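Oligogalacturonate-specific porin KdgM (Dickeya dadantii, PDB 4FQE) forms a monomeric outer-membrane beta-barrel porin specific for oligogalacturonides and is required for full virulence of the bacterium. Local coordinates at residues Val63-Tyr68 with Arg92-Gly97; Arg98-Val101 with Leu105-Ala108; Thr173-Leu178 with Arg207-Val212. All coordinates share one frame; numbering follows the deposited sequence.

Contact 1: Val63-Tyr68 with Arg92-Gly97; sequences VASYVY and RPYLRG. With C8E ((hydroxyethyloxy)tri(ethyloxy)octane), chain H; C8E ((hydroxyethyloxy)tri(ethyloxy)octane), chain E.
Tyr94 reaches Val63 and Ser65 across an intervening strand, and the meeting is made by side chains alone: the nearest CA atoms, those of Val63 and Pro93, are 8.8 Å apart, and no hydrogen bond runs between the segments. The apolar part is an edge contact. Val63 CG1 lies in the plane of the Tyr94 ring, 3.8 Å from Tyr94 CE1, and the two side chains cross at about a right angle. Beside it, Ser65 CB sits 3.5 Å from Tyr94 OH, so the phenol oxygen rests against both residues. Tyr94 CG stands between its own backbone N and carbonyl carbon (chi1 66°), which swings the ring back over the gap to residues 63-65.

The polar ends look to third parties. Tyr94 OH hydrogen-bonds to Glu77, and Ser65 OG to Arg26, with a weak bond to Glu77 as well; Glu77 is thus shared, firmly by Tyr94 and weakly by Ser65.

Detergent contacts the two segments on the side away from the Tyr94 ring. One C8E molecule (chain H) brings C8 to 3.5 Å from Pro93 CB and C17 to 3.6 Å from Ser65 CA, bridging both segments.

Strand 74-85 runs between 57-69 and 90-100 in the antiparallel barrel and supplies Glu77; on the far flank of 90-100, strand 105-116 packs Arg112 against Tyr94.

Contact 2: Arg98-Val101 with Leu105-Ala108; sequences RANV and LSVA
Val107 O accepts the shortest bond of this pairing, 2.9 Å from Ala99 N, with an N-H...O angle of 172°. The return bond, Val107 N to Ala99 O, measures 3.0 Å. Together they define Ala99 and Val107 as an antiparallel hydrogen-bonded pair, flanked by the non-hydrogen-bonded pairs Arg98-Ala108 and Asn100-Ser106. Val107 O also receives a CA-H...O contact from Arg98 CA, and Ala99 O has its counterpart from Ser106 CA. Toward the turn the ladder weakens: Val101 N to Leu105 O is 3.0 Å long, but an angle of only 121° makes it a weak bond.

The side chains divide between two faces. With Ala99 and Val107 the contact is apolar: a chi1 of -62° puts Val107 CG1 anti to the carbonyl carbon and leaves CG2 between backbone N and C, where Val107 CG2 meets Ala99 CB at 3.9 Å and Val101 CG2 at 4.1 Å. Nearer the turn, Val101 CB touches Leu105 CD2.

On the face of Arg98, Asn100 and Ser106 the groups are mostly polar, with Ala108 beside Arg98. The Arg98 chain is extended through NE and passes alongside Ser106, its NH2 3.6 Å from Ser106 OG. Asn100 OD1 lies 3.6 Å from Ser106 CB, while Asn100 ND2 stands over one guanidinium face of Arg98, offset toward the rim, and is held by a hydrogen bond to Ser72 O.

These residues form the turn end of the beta hairpin 90-100/105-116. Strand 74-85 adjoins its first arm, where a backbone hydrogen bond joins Ser75 to Arg98; strand 131-142 adjoins the second, where a backbone hydrogen bond joins Ser106 to Asp139 and Ile138 packs on Leu105 and Val107.

Contact 3: Thr173-Leu178 with Arg207-Val212; sequences THNVKL and RYRVGV. With C8E ((hydroxyethyloxy)tri(ethyloxy)octane), chain I.
Asn175 OD1 and Arg207 NH2 make the tight part of this contact, joined by a hydrogen bond of 3.0 Å with an N-H...O angle of 164°. The acceptor lies near the guanidinium plane, yet the donor stands 69° out of the amide carbonyl plane and so misses the lone-pair directions; the two flat groups are steeply turned against each other. Asn175 OD1 accepts a second bond, at 2.6 Å, from a water that also donates to Arg207 O and accepts from Arg207 NE at 2.9 Å, so the guanidinium is fixed at two nitrogens. A bend at chi3 in Arg207 folds this group back toward the asparagine. Arg209 lies over one face of it, Arg209 NH2 being 3.4 Å above the centre. Glu8 and Glu191 both form salt bridges with Arg209, which probably offset the charge of the two arginines, and Glu191 also accepts a hydrogen bond from Asn175 ND2.

The segments belong to strands 171-180 and 205-215 of a closed twelve-stranded antiparallel barrel. Strand 186-195 lies between them, which explains axes 9.2 Å apart, 26° from parallel, with no backbone pairing.

The looser part merely touches. Thr173 CG2 approaches Arg207 NH2 at 3.7 Å, and the two side chains cross at about a right angle. Directed away from Arg207, His174 has detergent C8E (chain I) over one ring face, with its CB 3.9 Å from C13.

How the contacts relate
All three contacts belong to the same closed antiparallel sheet and follow one another along the chain without interleaving. Contact 1 and contact 2 share strand 90-100 and have centres 16 Å apart; they touch where Gly97 O lies 3.3 Å from Ala108 CB. Contact 3 is on the other side of the chain's centre from contact 1, about 22 Å between centres, and about 20 Å from contact 2. Contact 2 joins adjacent strands through backbone bonds, whereas contacts 1 and 3 each reach over one intervening strand by side chains. Neighbour pairing thus builds the barrel wall, and these longer-reaching side chains link non-adjacent strands of the porin.

Contact 1: Val63-Tyr68 with Arg92-Gly97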
loop_
_atom_site.group_PDB
_atom_site.type_symbol
_atom_site.label_atom_id
_atom_site.label_comp_id
_atom_site.label_asym_id
_atom_site.label_seq_id
_atom_site.Cartn_x
_atom_site.Cartn_y
_atom_site.Cartn_z
ATOM N N VAL A 63 -11.692 -0.567 0.275
ATOM C CA VAL A 63 -11.214 -0.572 -1.115
ATOM C C VAL A 63 -11.838 -1.790 -1.771
ATOM O O VAL A 63 -11.789 -2.889 -1.220
ATOM C CB VAL A 63 -9.665 -0.702 -1.221
ATOM C CG1 VAL A 63 -9.158 -0.608 -2.682
ATOM C CG2 VAL A 63 -8.956 0.329 -0.343
ATOM N N ALA A 64 -12.399 -1.588 -2.947
ATOM C CA ALA A 64 -12.776 -2.675 -3.860
ATOM C C ALA A 64 -12.008 -2.513 -5.170
ATOM O O ALA A 64 -11.772 -1.404 -5.614
ATOM C CB ALA A 64 -14.284 -2.656 -4.116
ATOM N N SER A 65 -11.558 -3.624 -5.754
ATOM C CA SER A 65 -10.796 -3.603 -6.999
ATOM C C SER A 65 -10.939 -4.900 -7.772
ATOM O O SER A 65 -11.365 -5.924 -7.246
ATOM C CB SER A 65 -9.293 -3.354 -6.755
ATOM O OG SER A 65 -8.765 -4.289 -5.814
ATOM N N TYR A 66 -10.556 -4.830 -9.051
ATOM C CA TYR A 66 -10.401 -6.019 -9.899
ATOM C C TYR A 66 -8.967 -5.993 -10.461
ATOM O O TYR A 66 -8.539 -4.975 -10.993
ATOM C CB TYR A 66 -11.412 -6.002 -11.061
ATOM C CG TYR A 66 -12.560 -6.998 -10.966
ATOM C CD1 TYR A 66 -13.878 -6.567 -10.695
ATOM C CD2 TYR A 66 -12.344 -8.368 -11.132
ATOM C CE1 TYR A 66 -14.938 -7.466 -10.594
ATOM C CE2 TYR A 66 -13.398 -9.282 -11.003
ATOM C CZ TYR A 66 -14.697 -8.822 -10.753
ATOM O OH TYR A 66 -15.746 -9.711 -10.651
ATOM N N VAL A 67 -8.239 -7.103 -10.396
ATOM C CA VAL A 67 -7.011 -7.201 -11.159
ATOM C C VAL A 67 -7.320 -7.976 -12.429
ATOM O O VAL A 67 -7.759 -9.117 -12.370
ATOM C CB VAL A 67 -5.861 -7.904 -10.418
ATOM C CG1 VAL A 67 -4.644 -7.961 -11.339
ATOM C CG2 VAL A 67 -5.474 -7.172 -9.122
ATOM N N TYR A 68 -7.092 -7.333 -13.563
ATOM C CA TYR A 68 -7.317 -7.940 -14.887
ATOM C C TYR A 68 -5.959 -8.290 -15.493
ATOM O O TYR A 68 -5.177 -7.392 -15.811
ATOM C CB TYR A 68 -8.066 -6.945 -15.781
ATOM C CG TYR A 68 -9.492 -6.601 -15.286
ATOM C CD1 TYR A 68 -10.517 -7.561 -15.309
ATOM C CD2 TYR A 68 -9.814 -5.320 -14.809
ATOM C CE1 TYR A 68 -11.800 -7.261 -14.873
ATOM C CE2 TYR A 68 -11.117 -5.009 -14.362
ATOM C CZ TYR A 68 -12.099 -5.977 -14.408
ATOM O OH TYR A 68 -13.380 -5.696 -13.985
ATOM N N ARG A 92 -10.935 8.145 -3.378
ATOM C CA ARG A 92 -9.684 7.967 -4.109
ATOM C C ARG A 92 -9.810 6.742 -4.986
ATOM O O ARG A 92 -9.434 5.647 -4.569
ATOM C CB ARG A 92 -8.527 7.833 -3.114
ATOM C CG ARG A 92 -8.421 8.989 -2.133
ATOM C CD ARG A 92 -7.121 8.964 -1.351
ATOM N NE ARG A 92 -7.058 7.863 -0.396
ATOM C CZ ARG A 92 -5.984 7.540 0.328
ATOM N NH1 ARG A 92 -4.848 8.206 0.186
ATOM N NH2 ARG A 92 -6.028 6.528 1.194
ATOM N N PRO A 93 -10.363 6.902 -6.197
ATOM C CA PRO A 93 -10.337 5.804 -7.146
ATOM C C PRO A 93 -8.910 5.680 -7.676
ATOM O O PRO A 93 -8.134 6.602 -7.504
ATOM C CB PRO A 93 -11.253 6.287 -8.272
ATOM C CG PRO A 93 -11.060 7.747 -8.276
ATOM C CD PRO A 93 -10.813 8.150 -6.829
ATOM N N TYR A 94 -8.555 4.557 -8.277
ATOM C CA TYR A 94 -7.205 4.436 -8.830
ATOM C C TYR A 94 -7.097 3.472 -9.977
ATOM O O TYR A 94 -7.980 2.661 -10.178
ATOM C CB TYR A 94 -6.220 4.028 -7.736
ATOM C CG TYR A 94 -6.413 2.639 -7.154
ATOM C CD1 TYR A 94 -7.120 2.445 -5.956
ATOM C CD2 TYR A 94 -5.884 1.518 -7.787
ATOM C CE1 TYR A 94 -7.262 1.173 -5.403
ATOM C CE2 TYR A 94 -6.048 0.251 -7.251
ATOM C CZ TYR A 94 -6.731 0.083 -6.053
ATOM O OH TYR A 94 -6.904 -1.177 -5.540
ATOM N N LEU A 95 -6.003 3.586 -10.716
ATOM C CA LEU A 95 -5.613 2.613 -11.738
ATOM C C LEU A 95 -4.135 2.241 -11.507
ATOM O O LEU A 95 -3.273 3.106 -11.500
ATOM C CB LEU A 95 -5.781 3.203 -13.133
ATOM C CG LEU A 95 -5.627 2.247 -14.334
ATOM C CD1 LEU A 95 -6.633 1.102 -14.261
ATOM C CD2 LEU A 95 -5.798 2.990 -15.673
ATOM N N ARG A 96 -3.874 0.958 -11.288
ATOM C CA ARG A 96 -2.511 0.465 -11.088
ATOM C C ARG A 96 -2.141 -0.499 -12.221
ATOM O O ARG A 96 -2.813 -1.494 -12.440
ATOM C CB ARG A 96 -2.368 -0.233 -9.723
ATOM C CG ARG A 96 -0.980 -0.832 -9.482
ATOM C CD ARG A 96 -0.664 -1.082 -8.005
ATOM N NE ARG A 96 -1.865 -1.497 -7.275
ATOM C CZ ARG A 96 -2.072 -1.336 -5.967
ATOM N NH1 ARG A 96 -3.212 -1.748 -5.431
ATOM N NH2 ARG A 96 -1.161 -0.756 -5.189
ATOM N N GLY A 97 -1.074 -0.196 -12.935
ATOM C CA GLY A 97 -0.507 -1.132 -13.893
ATOM C C GLY A 97 0.663 -1.859 -13.313
ATOM O O GLY A 97 1.464 -1.260 -12.578
HETATM C C1 C8E H . -8.053 6.954 -11.383
HETATM C C2 C8E H . -9.262 7.130 -12.266
HETATM C C3 C8E H . -9.302 5.993 -13.275
HETATM C C4 C8E H . -9.444 4.640 -12.590
HETATM C C5 C8E H . -10.801 4.009 -12.832
HETATM C C6 C8E H . -11.809 4.569 -11.841
HETATM C C7 C8E H . -12.125 3.586 -10.724
HETATM C C8 C8E H . -13.352 4.031 -9.931
HETATM O O9 C8E H . -14.533 3.437 -10.478
HETATM C C10 C8E H . -15.738 3.844 -9.820
HETATM C C11 C8E H . -16.705 2.661 -9.753
HETATM O O12 C8E H . -16.698 2.042 -8.467
HETATM C C13 C8E H . -17.135 0.678 -8.455
HETATM C C14 C8E H . -15.954 -0.266 -8.696
HETATM O O15 C8E H . -15.875 -1.317 -7.721
HETATM C C16 C8E H . -15.524 -2.613 -8.239
HETATM C C17 C8E H . -14.027 -2.779 -8.473
HETATM O O18 C8E H . -13.699 -2.448 -9.829
HETATM C C19 C8E H . -12.974 -1.228 -9.970
HETATM C C20 C8E H . -13.605 -0.348 -11.040
HETATM O O21 C8E H . -13.760 0.994 -10.567
HETATM C C1 C8E E . -0.045 1.460 -16.007
HETATM C C2 C8E E . -1.339 2.186 -16.322
HETATM C C3 C8E E . -1.823 3.048 -15.160
HETATM C C4 C8E E . -0.803 4.110 -14.777
HETATM C C5 C8E E . -1.390 5.517 -14.748
HETATM C C6 C8E E . -1.757 6.014 -16.153
HETATM C C7 C8E E . -1.475 7.498 -16.445
HETATM C C8 C8E E . -0.598 8.255 -15.448
HETATM O O9 C8E E . -0.467 9.634 -15.808
HETATM C C10 C8E E . 0.396 10.385 -14.944
HETATM C C11 C8E E . -0.190 11.752 -14.603
HETATM O O12 C8E E . 0.873 12.693 -14.379
HETATM C C13 C8E E . 1.296 13.360 -15.577
HETATM C C14 C8E E . 2.775 13.753 -15.538
HETATM O O15 C8E E . 3.596 12.689 -15.026
HETATM C C16 C8E E . 4.612 13.180 -14.145
HETATM C C17 C8E E . 5.583 12.073 -13.723
HETATM O O18 C8E E . 6.261 12.438 -12.512
HETATM C C19 C8E E . 7.157 13.546 -12.651
HETATM C C20 C8E E . 6.520 14.812 -12.076
HETATM O O21 C8E E . 6.454 15.877 -13.035
#

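Contact 2: Arg98-Val101 with Leu105-Ala108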
loop_
_atom_site.group_PDB
_atom_site.type_symbol
_atom_site.label_atom_id
_atom_site.label_comp_id
_atom_site.label_asym_id
_atom_site.label_seq_id
_atom_site.Cartn_x
_atom_site.Cartn_y
_atom_site.Cartn_z
ATOM N N ARG A 98 0.787 -3.139 -13.644
ATOM C CA ARG A 98 1.891 -3.955 -13.162
ATOM C C ARG A 98 2.569 -4.723 -14.293
ATOM O O ARG A 98 1.900 -5.274 -15.171
ATOM C CB ARG A 98 1.403 -4.931 -12.088
ATOM C CG ARG A 98 2.490 -5.852 -11.564
ATOM C CD ARG A 98 1.975 -6.836 -10.522
ATOM N NE ARG A 98 3.076 -7.659 -10.016
ATOM C CZ ARG A 98 2.955 -8.688 -9.172
ATOM N NH1 ARG A 98 1.757 -9.083 -8.707
ATOM N NH2 ARG A 98 4.043 -9.340 -8.802
ATOM N N ALA A 99 3.904 -4.753 -14.267
ATOM C CA ALA A 99 4.687 -5.581 -15.194
ATOM C C ALA A 99 5.623 -6.495 -14.413
ATOM O O ALA A 99 6.455 -6.008 -13.668
ATOM C CB ALA A 99 5.492 -4.701 -16.140
ATOM N N ASN A 100 5.442 -7.803 -14.542
ATOM C CA ASN A 100 6.446 -8.759 -14.074
ATOM C C ASN A 100 7.618 -8.862 -15.030
ATOM O O ASN A 100 7.550 -9.539 -16.063
ATOM C CB ASN A 100 5.828 -10.122 -13.829
ATOM C CG ASN A 100 4.685 -10.047 -12.868
ATOM O OD1 ASN A 100 4.824 -9.500 -11.781
ATOM N ND2 ASN A 100 3.533 -10.566 -13.263
ATOM N N VAL A 101 8.697 -8.161 -14.692
ATOM C CA VAL A 101 9.916 -8.153 -15.524
ATOM C C VAL A 101 10.571 -9.536 -15.535
ATOM O O VAL A 101 10.935 -10.063 -16.597
ATOM C CB VAL A 101 10.935 -7.100 -15.018
ATOM C CG1 VAL A 101 12.177 -7.063 -15.909
ATOM C CG2 VAL A 101 10.274 -5.729 -14.933
ATOM N N LEU A 105 11.101 -10.097 -10.014
ATOM C CA LEU A 105 11.165 -8.643 -10.101
ATOM C C LEU A 105 9.911 -8.082 -10.725
ATOM O O LEU A 105 9.570 -8.473 -11.837
ATOM C CB LEU A 105 12.359 -8.219 -10.954
ATOM C CG LEU A 105 12.593 -6.716 -11.145
ATOM C CD1 LEU A 105 12.839 -6.090 -9.781
ATOM C CD2 LEU A 105 13.800 -6.468 -12.049
ATOM N N SER A 106 9.244 -7.168 -10.027
ATOM C CA SER A 106 8.062 -6.514 -10.587
ATOM C C SER A 106 8.113 -5.006 -10.443
ATOM O O SER A 106 8.776 -4.461 -9.551
ATOM C CB SER A 106 6.764 -7.080 -10.007
ATOM O OG SER A 106 6.788 -7.068 -8.600
ATOM N N VAL A 107 7.402 -4.327 -11.341
ATOM C CA VAL A 107 7.294 -2.878 -11.311
ATOM C C VAL A 107 5.840 -2.490 -11.450
ATOM O O VAL A 107 5.097 -3.136 -12.165
ATOM C CB VAL A 107 8.181 -2.206 -12.374
ATOM C CG1 VAL A 107 9.669 -2.538 -12.110
ATOM C CG2 VAL A 107 7.811 -2.634 -13.772
ATOM N N ALA A 108 5.405 -1.476 -10.723
ATOM C CA ALA A 108 4.003 -1.011 -10.866
ATOM C C ALA A 108 3.957 0.494 -10.893
ATOM O O ALA A 108 4.873 1.167 -10.421
ATOM C CB ALA A 108 3.118 -1.589 -9.767
#

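Contact 3: Thr173-Leu178 with Arg207-Val212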
loop_
_atom_site.group_PDB
_atom_site.type_symbol
_atom_site.label_atom_id
_atom_site.label_comp_id
_atom_site.label_asym_id
_atom_site.label_seq_id
_atom_site.Cartn_x
_atom_site.Cartn_y
_atom_site.Cartn_z
ATOM N N THR A 173 7.980 11.367 -1.947
ATOM C CA THR A 173 8.264 10.400 -0.902
ATOM C C THR A 173 9.079 9.274 -1.493
ATOM O O THR A 173 8.761 8.758 -2.568
ATOM C CB THR A 173 6.964 9.831 -0.303
ATOM O OG1 THR A 173 6.286 10.886 0.368
ATOM C CG2 THR A 173 7.252 8.737 0.708
ATOM N N HIS A 174 10.129 8.904 -0.781
ATOM C CA HIS A 174 10.930 7.723 -1.081
ATOM C C HIS A 174 10.768 6.739 0.043
ATOM O O HIS A 174 10.932 7.094 1.231
ATOM C CB HIS A 174 12.381 8.102 -1.194
ATOM C CG HIS A 174 12.698 9.089 -2.300
ATOM N ND1 HIS A 174 12.907 8.705 -3.572
ATOM C CD2 HIS A 174 12.913 10.464 -2.265
ATOM C CE1 HIS A 174 13.187 9.790 -4.335
ATOM N NE2 HIS A 174 13.198 10.866 -3.529
ATOM N N ASN A 175 10.417 5.511 -0.283
ATOM C CA ASN A 175 10.216 4.505 0.736
ATOM C C ASN A 175 10.879 3.184 0.386
ATOM O O ASN A 175 10.855 2.749 -0.790
ATOM C CB ASN A 175 8.715 4.313 0.983
ATOM C CG ASN A 175 8.424 3.668 2.320
ATOM O OD1 ASN A 175 8.571 4.298 3.369
ATOM N ND2 ASN A 175 7.893 2.454 2.281
ATOM N N VAL A 176 11.522 2.582 1.390
ATOM C CA VAL A 176 12.081 1.238 1.275
ATOM C C VAL A 176 11.457 0.283 2.295
ATOM O O VAL A 176 11.423 0.555 3.496
ATOM C CB VAL A 176 13.598 1.271 1.486
ATOM C CG1 VAL A 176 14.183 -0.112 1.288
ATOM C CG2 VAL A 176 14.249 2.288 0.558
ATOM N N LYS A 177 10.980 -0.853 1.814
ATOM C CA LYS A 177 10.307 -1.832 2.651
ATOM C C LYS A 177 11.057 -3.135 2.496
ATOM O O LYS A 177 11.445 -3.523 1.371
ATOM C CB LYS A 177 8.862 -2.046 2.199
ATOM C CG LYS A 177 8.075 -3.101 2.983
ATOM C CD LYS A 177 6.632 -3.238 2.445
ATOM C CE LYS A 177 5.634 -3.851 3.412
ATOM N NZ LYS A 177 4.283 -4.142 2.783
ATOM N N LEU A 178 11.287 -3.805 3.620
ATOM C CA LEU A 178 11.886 -5.126 3.606
ATOM C C LEU A 178 10.967 -6.083 4.362
ATOM O O LEU A 178 10.639 -5.860 5.520
ATOM C CB LEU A 178 13.280 -5.058 4.262
ATOM C CG LEU A 178 14.003 -6.382 4.482
ATOM C CD1 LEU A 178 14.350 -7.038 3.137
ATOM C CD2 LEU A 178 15.259 -6.157 5.306
ATOM N N ARG A 207 10.288 8.570 8.247
ATOM C CA ARG A 207 9.083 7.848 8.625
ATOM C C ARG A 207 9.456 6.386 8.743
ATOM O O ARG A 207 9.957 5.776 7.784
ATOM C CB ARG A 207 8.009 8.034 7.538
ATOM C CG ARG A 207 6.734 7.250 7.799
ATOM C CD ARG A 207 5.756 7.411 6.647
ATOM N NE ARG A 207 6.211 6.676 5.460
ATOM C CZ ARG A 207 5.781 6.907 4.222
ATOM N NH1 ARG A 207 4.906 7.871 3.981
ATOM N NH2 ARG A 207 6.243 6.186 3.215
ATOM N N TYR A 208 9.202 5.836 9.917
ATOM C CA TYR A 208 9.547 4.456 10.229
ATOM C C TYR A 208 8.276 3.674 10.461
ATOM O O TYR A 208 7.378 4.152 11.143
ATOM C CB TYR A 208 10.347 4.385 11.536
ATOM C CG TYR A 208 11.678 5.088 11.526
ATOM C CD1 TYR A 208 11.812 6.355 12.083
ATOM C CD2 TYR A 208 12.814 4.471 11.015
ATOM C CE1 TYR A 208 13.032 7.001 12.123
ATOM C CE2 TYR A 208 14.051 5.122 11.037
ATOM C CZ TYR A 208 14.139 6.394 11.583
ATOM O OH TYR A 208 15.348 7.067 11.621
ATOM N N ARG A 209 8.206 2.490 9.864
ATOM C CA ARG A 209 7.119 1.558 10.076
ATOM C C ARG A 209 7.643 0.182 10.414
ATOM O O ARG A 209 8.618 -0.294 9.824
ATOM C CB ARG A 209 6.259 1.434 8.816
ATOM C CG ARG A 209 5.533 2.711 8.415
ATOM C CD ARG A 209 5.089 2.694 6.979
ATOM N NE ARG A 209 4.231 3.829 6.620
ATOM C CZ ARG A 209 3.807 4.098 5.381
ATOM N NH1 ARG A 209 4.188 3.360 4.345
ATOM N NH2 ARG A 209 2.990 5.128 5.161
ATOM N N VAL A 210 6.968 -0.464 11.358
ATOM C CA VAL A 210 7.135 -1.883 11.551
ATOM C C VAL A 210 5.748 -2.503 11.547
ATOM O O VAL A 210 4.774 -1.922 12.040
ATOM C CB VAL A 210 7.859 -2.199 12.876
ATOM C CG1 VAL A 210 9.304 -1.771 12.750
ATOM C CG2 VAL A 210 7.122 -1.545 14.074
ATOM N N GLY A 211 5.658 -3.692 10.981
ATOM C CA GLY A 211 4.375 -4.383 10.947
ATOM C C GLY A 211 4.539 -5.865 10.747
ATOM O O GLY A 211 5.643 -6.379 10.608
ATOM N N VAL A 212 3.408 -6.549 10.721
ATOM C CA VAL A 212 3.370 -7.948 10.397
ATOM C C VAL A 212 2.048 -8.258 9.739
ATOM O O VAL A 212 1.001 -7.705 10.111
ATOM C CB VAL A 212 3.583 -8.839 11.644
ATOM C CG1 VAL A 212 2.502 -8.563 12.677
ATOM C CG2 VAL A 212 3.642 -10.319 11.233
HETATM C C1 C8E I . 16.015 -4.591 -7.099
HETATM C C2 C8E I . 15.578 -3.162 -6.834
HETATM C C3 C8E I . 14.728 -3.009 -5.567
HETATM C C4 C8E I . 15.564 -2.636 -4.339
HETATM C C5 C8E I . 15.678 -1.131 -4.099
HETATM C C6 C8E I . 15.888 -0.809 -2.618
HETATM C C7 C8E I . 16.878 0.324 -2.363
HETATM C C8 C8E I . 16.435 1.607 -3.056
HETATM O O9 C8E I . 16.933 2.758 -2.365
HETATM C C10 C8E I . 16.557 3.997 -2.971
HETATM C C11 C8E I . 15.853 4.822 -1.909
HETATM O O12 C8E I . 16.303 6.171 -1.953
HETATM C C13 C8E I . 16.057 6.811 -0.706
HETATM C C14 C8E I . 16.518 8.251 -0.797
HETATM O O15 C8E I . 16.447 8.833 0.511
HETATM C C16 C8E I . 16.000 10.181 0.457
HETATM C C17 C8E I . 17.085 11.099 0.981
HETATM O O18 C8E I . 16.462 12.313 1.407
HETATM C C19 C8E I . 17.405 13.218 1.988
HETATM C C20 C8E I . 17.444 12.999 3.495
HETATM O O21 C8E I . 16.562 13.914 4.160
HETATM O O HOH W 1 8.021 4.447 5.941
#